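Uncharacterized protein aq_328 (Aquifex aeolicus, PDB 1R4V) is of unknown function but adopts an ancestral histone fold and may take part in protein heterodimerization. Local coordinates at residues A[30-35]-A[47-52]. Sequence-based numbering, arbitrary orientation.
With ZN (zinc ion), chain C; CAC (cacodylate ion), chain D.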
ATOM      1  N   ASP A  30      10.757   6.422  -9.502  1.00 25.35           N
ATOM      2  CA  ASP A  30      10.769   6.462 -10.957  1.00 25.41           C
ATOM      3  C   ASP A  30       9.546   5.796 -11.600  1.00 23.16           C
ATOM      4  O   ASP A  30       8.736   6.442 -12.247  1.00 21.80           O
ATOM      5  CB  ASP A  30      12.083   5.780 -11.375  1.00 29.06           C
ATOM      6  CG  ASP A  30      12.579   4.768 -10.303  1.00 32.49           C
ATOM      7  OD1 ASP A  30      12.344   3.520 -10.380  1.00 27.19           O
ATOM      8  OD2 ASP A  30      13.192   5.219  -9.299  1.00 36.68           O
ATOM      9  N   LYS A  31       9.389   4.492 -11.386  1.00 23.55           N
ATOM     10  CA  LYS A  31       8.350   3.676 -12.009  1.00 22.54           C
ATOM     11  C   LYS A  31       6.950   3.967 -11.498  1.00 22.25           C
ATOM     12  O   LYS A  31       5.958   3.858 -12.241  1.00 21.55           O
ATOM     13  CB  LYS A  31       8.696   2.202 -11.765  1.00 22.34           C
ATOM     14  CG  LYS A  31       9.993   1.872 -12.505  1.00 23.82           C
ATOM     15  CD  LYS A  31      10.746   0.688 -11.956  1.00 30.57           C
ATOM     16  CE  LYS A  31      10.106  -0.584 -12.361  1.00 36.52           C
ATOM     17  NZ  LYS A  31      11.194  -1.580 -12.678  1.00 43.00           N
ATOM     18  N   LEU A  32       6.874   4.314 -10.217  1.00 22.47           N
ATOM     19  CA  LEU A  32       5.599   4.680  -9.611  1.00 23.14           C
ATOM     20  C   LEU A  32       5.154   6.011 -10.190  1.00 22.66           C
ATOM     21  O   LEU A  32       4.013   6.144 -10.608  1.00 22.44           O
ATOM     22  CB  LEU A  32       5.753   4.792  -8.104  1.00 23.66           C
ATOM     23  CG  LEU A  32       4.437   5.040  -7.337  1.00 25.30           C
ATOM     24  CD1 LEU A  32       3.525   3.833  -7.379  1.00 29.41           C
ATOM     25  CD2 LEU A  32       4.770   5.439  -5.926  1.00 26.62           C
ATOM     26  N   ASP A  33       6.079   6.972 -10.200  1.00 22.72           N
ATOM     27  CA  ASP A  33       5.873   8.324 -10.728  1.00 23.02           C
ATOM     28  C   ASP A  33       5.325   8.204 -12.128  1.00 23.85           C
ATOM     29  O   ASP A  33       4.241   8.694 -12.464  1.00 24.36           O
ATOM     30  CB  ASP A  33       7.211   9.060 -10.658  1.00 23.61           C
ATOM     31  CG  ASP A  33       7.218  10.436 -11.305  1.00 25.22           C
ATOM     32  OD1 ASP A  33       6.196  10.944 -11.802  1.00 34.18           O
ATOM     33  OD2 ASP A  33       8.288  11.069 -11.364  1.00 36.84           O
ATOM     34  N   HIS A  34       6.082   7.486 -12.947  1.00 25.33           N
ATOM     35  CA  HIS A  34       5.704   7.233 -14.318  1.00 25.38           C
ATOM     36  C   HIS A  34       4.339   6.529 -14.451  1.00 24.36           C
ATOM     37  O   HIS A  34       3.532   6.949 -15.273  1.00 25.65           O
ATOM     38  CB  HIS A  34       6.863   6.500 -15.008  1.00 26.52           C
ATOM     39  CG  HIS A  34       6.707   6.406 -16.480  1.00 25.63           C
ATOM     40  ND1 HIS A  34       7.491   7.128 -17.355  1.00 28.35           N
ATOM     41  CD2 HIS A  34       5.848   5.683 -17.233  1.00 29.44           C
ATOM     42  CE1 HIS A  34       7.134   6.833 -18.591  1.00 32.32           C
ATOM     43  NE2 HIS A  34       6.140   5.962 -18.545  1.00 32.42           N
ATOM     44  N   TYR A  35       4.025   5.497 -13.675  1.00 24.27           N
ATOM     45  CA  TYR A  35       2.701   4.871 -13.756  1.00 22.65           C
ATOM     46  C   TYR A  35       1.525   5.762 -13.273  1.00 23.31           C
ATOM     47  O   TYR A  35       0.439   5.781 -13.863  1.00 21.15           O
ATOM     48  CB  TYR A  35       2.660   3.582 -12.908  1.00 25.23           C
ATOM     49  CG  TYR A  35       1.384   2.820 -13.118  1.00 23.59           C
ATOM     50  CD1 TYR A  35       1.236   2.001 -14.218  1.00 29.55           C
ATOM     51  CD2 TYR A  35       0.304   2.953 -12.260  1.00 28.09           C
ATOM     52  CE1 TYR A  35       0.066   1.299 -14.440  1.00 28.26           C
ATOM     53  CE2 TYR A  35      -0.880   2.257 -12.472  1.00 26.74           C
ATOM     54  CZ  TYR A  35      -0.989   1.436 -13.566  1.00 30.48           C
ATOM     55  OH  TYR A  35      -2.136   0.736 -13.829  1.00 29.48           O
ATOM     56  N   GLU A  47       8.319  14.453  -2.607  1.00 28.16           N
ATOM     57  CA  GLU A  47       7.624  14.808  -1.372  1.00 27.42           C
ATOM     58  C   GLU A  47       6.283  14.090  -1.211  1.00 26.11           C
ATOM     59  O   GLU A  47       5.993  13.563  -0.117  1.00 26.11           O
ATOM     60  CB  GLU A  47       7.356  16.312  -1.295  1.00 28.07           C
ATOM     61  CG  GLU A  47       6.685  16.692   0.025  1.00 31.04           C
ATOM     62  CD  GLU A  47       6.470  18.179   0.220  1.00 33.74           C
ATOM     63  OE1 GLU A  47       6.200  18.924  -0.759  1.00 40.83           O
ATOM     64  OE2 GLU A  47       6.576  18.584   1.395  1.00 45.23           O
ATOM     65  N   THR A  48       5.460  14.080  -2.266  1.00 23.15           N
ATOM     66  CA  THR A  48       4.155  13.433  -2.161  1.00 24.06           C
ATOM     67  C   THR A  48       4.229  11.907  -2.280  1.00 24.12           C
ATOM     68  O   THR A  48       3.350  11.222  -1.749  1.00 22.05           O
ATOM     69  CB  THR A  48       3.093  14.016  -3.129  1.00 24.00           C
ATOM     70  OG1 THR A  48       3.549  14.034  -4.497  1.00 21.04           O
ATOM     71  CG2 THR A  48       2.767  15.466  -2.727  1.00 24.08           C
ATOM     72  N   ILE A  49       5.232  11.371  -2.974  1.00 22.76           N
ATOM     73  CA  ILE A  49       5.485   9.928  -2.957  1.00 23.72           C
ATOM     74  C   ILE A  49       5.820   9.469  -1.547  1.00 23.35           C
ATOM     75  O   ILE A  49       5.315   8.433  -1.118  1.00 22.36           O
ATOM     76  CB  ILE A  49       6.599   9.499  -3.929  1.00 23.41           C
ATOM     77  CG1 ILE A  49       6.142   9.663  -5.371  1.00 24.01           C
ATOM     78  CG2 ILE A  49       7.045   8.034  -3.676  1.00 23.36           C
ATOM     79  CD1 ILE A  49       7.291   9.709  -6.391  1.00 26.54           C
ATOM     80  N   GLU A  50       6.655  10.210  -0.823  1.00 22.23           N
ATOM     81  CA  GLU A  50       6.966   9.854   0.556  1.00 24.65           C
ATOM     82  C   GLU A  50       5.712   9.812   1.444  1.00 23.56           C
ATOM     83  O   GLU A  50       5.546   8.897   2.265  1.00 20.18           O
ATOM     84  CB  GLU A  50       7.980  10.830   1.160  1.00 26.40           C
ATOM     85  CG  GLU A  50       9.377  10.664   0.605  1.00 36.96           C
ATOM     86  CD  GLU A  50      10.074   9.412   1.116  1.00 45.64           C
ATOM     87  OE1 GLU A  50       9.788   8.946   2.243  1.00 50.27           O
ATOM     88  OE2 GLU A  50      10.939   8.899   0.378  1.00 51.87           O
ATOM     89  N   LEU A  51       4.850  10.815   1.288  1.00 21.45           N
ATOM     90  CA  LEU A  51       3.609  10.869   2.053  1.00 22.27           C
ATOM     91  C   LEU A  51       2.700   9.696   1.701  1.00 20.19           C
ATOM     92  O   LEU A  51       2.116   9.071   2.596  1.00 19.17           O
ATOM     93  CB  LEU A  51       2.904  12.220   1.838  1.00 23.64           C
ATOM     94  CG  LEU A  51       3.621  13.426   2.469  1.00 25.26           C
ATOM     95  CD1 LEU A  51       3.005  14.732   1.983  1.00 26.69           C
ATOM     96  CD2 LEU A  51       3.539  13.383   3.968  1.00 27.88           C
ATOM     97  N   LEU A  52       2.602   9.395   0.412  1.00 19.57           N
ATOM     98  CA  LEU A  52       1.804   8.285  -0.098  1.00 21.03           C
ATOM     99  C   LEU A  52       2.303   6.965   0.495  1.00 20.35           C
ATOM    100  O   LEU A  52       1.521   6.171   1.026  1.00 19.66           O
ATOM    101  CB  LEU A  52       1.868   8.248  -1.621  1.00 20.06           C
ATOM    102  CG  LEU A  52       1.324   7.005  -2.340  1.00 22.74           C
ATOM    103  CD1 LEU A  52      -0.185   6.824  -2.041  1.00 25.10           C
ATOM    104  CD2 LEU A  52       1.575   7.158  -3.802  1.00 25.42           C
TER
HETATM  105 ZN    ZN C 202       8.959  12.470 -12.613  1.00 43.68          ZN
HETATM  106 AS   CAC D 203       9.889  10.147 -14.985  1.00 32.50          AS
HETATM  107  O1  CAC D 203       9.494  11.719 -14.362  1.00 34.51           O
HETATM  108  O2  CAC D 203       8.642   9.301 -15.858  1.00 40.28           O
HETATM  109  C1  CAC D 203      11.470  10.261 -16.154  1.00 35.87           C
HETATM  110  C2  CAC D 203      10.259   9.108 -13.364  1.00 35.65           C
HETATM  111  O   HOH W   1       7.312  13.779 -12.787  0.50 19.30           O
HETATM  112  O   HOH W   2      10.972  12.809 -12.792  0.50 22.32           O
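Asp-33 meets Ile-49 with its aliphatic carbon and turns its flat carboxylate to a zinc ion. Of the Asp-33 side chain, CB comes nearest to 47-52, 4.3 Å from CD1 of Ile-49. OD2 binds the zinc ion at 2.0 Å and also accepts a hydrogen bond from Arg-25, while OD1 accepts a hydrogen bond from a water that is itself a zinc ligand, and is also salt-bridged to Arg-37. A second water and cacodylate O1 complete the four zinc ligands found here. Beside Asp-33, the His-34 ring has cacodylate O2 at its edge, near its plane, in a bent hydrogen bond from ND1 (2.9 Å, 143°); Arg-37 holds the same anion.

On the apolar side, Leu-32 and Ile-49 run past each other in opposite senses, CD2 of Leu-32 lying 4.1 Å from CG2 of Ile-49. With its CG anti to the backbone N (chi1 -174°), Leu-32 also brings CD2 to 4.2 Å from CD2 of Leu-52. Phe-29 and Phe-36 of helix 29-40 further cover Ile-49 and Leu-52, respectively, and Leu-52 reaches on to Leu-139 and His-142 of helix 131-149.

The segments cross almost perpendicularly, at 98° with axes 11.3 Å apart, joining short helix 29-40 to longer helix 46-62, consistent with the short-then-long helix pair of a histone fold. The chemistry is divided: between these segments apolar carbons, chiefly methyl groups, make the join, whereas the zinc is held from helix 29-40 with a cacodylate probably taken from the crystallisation liquor, which implies that this coordination may not reflect a native metal site.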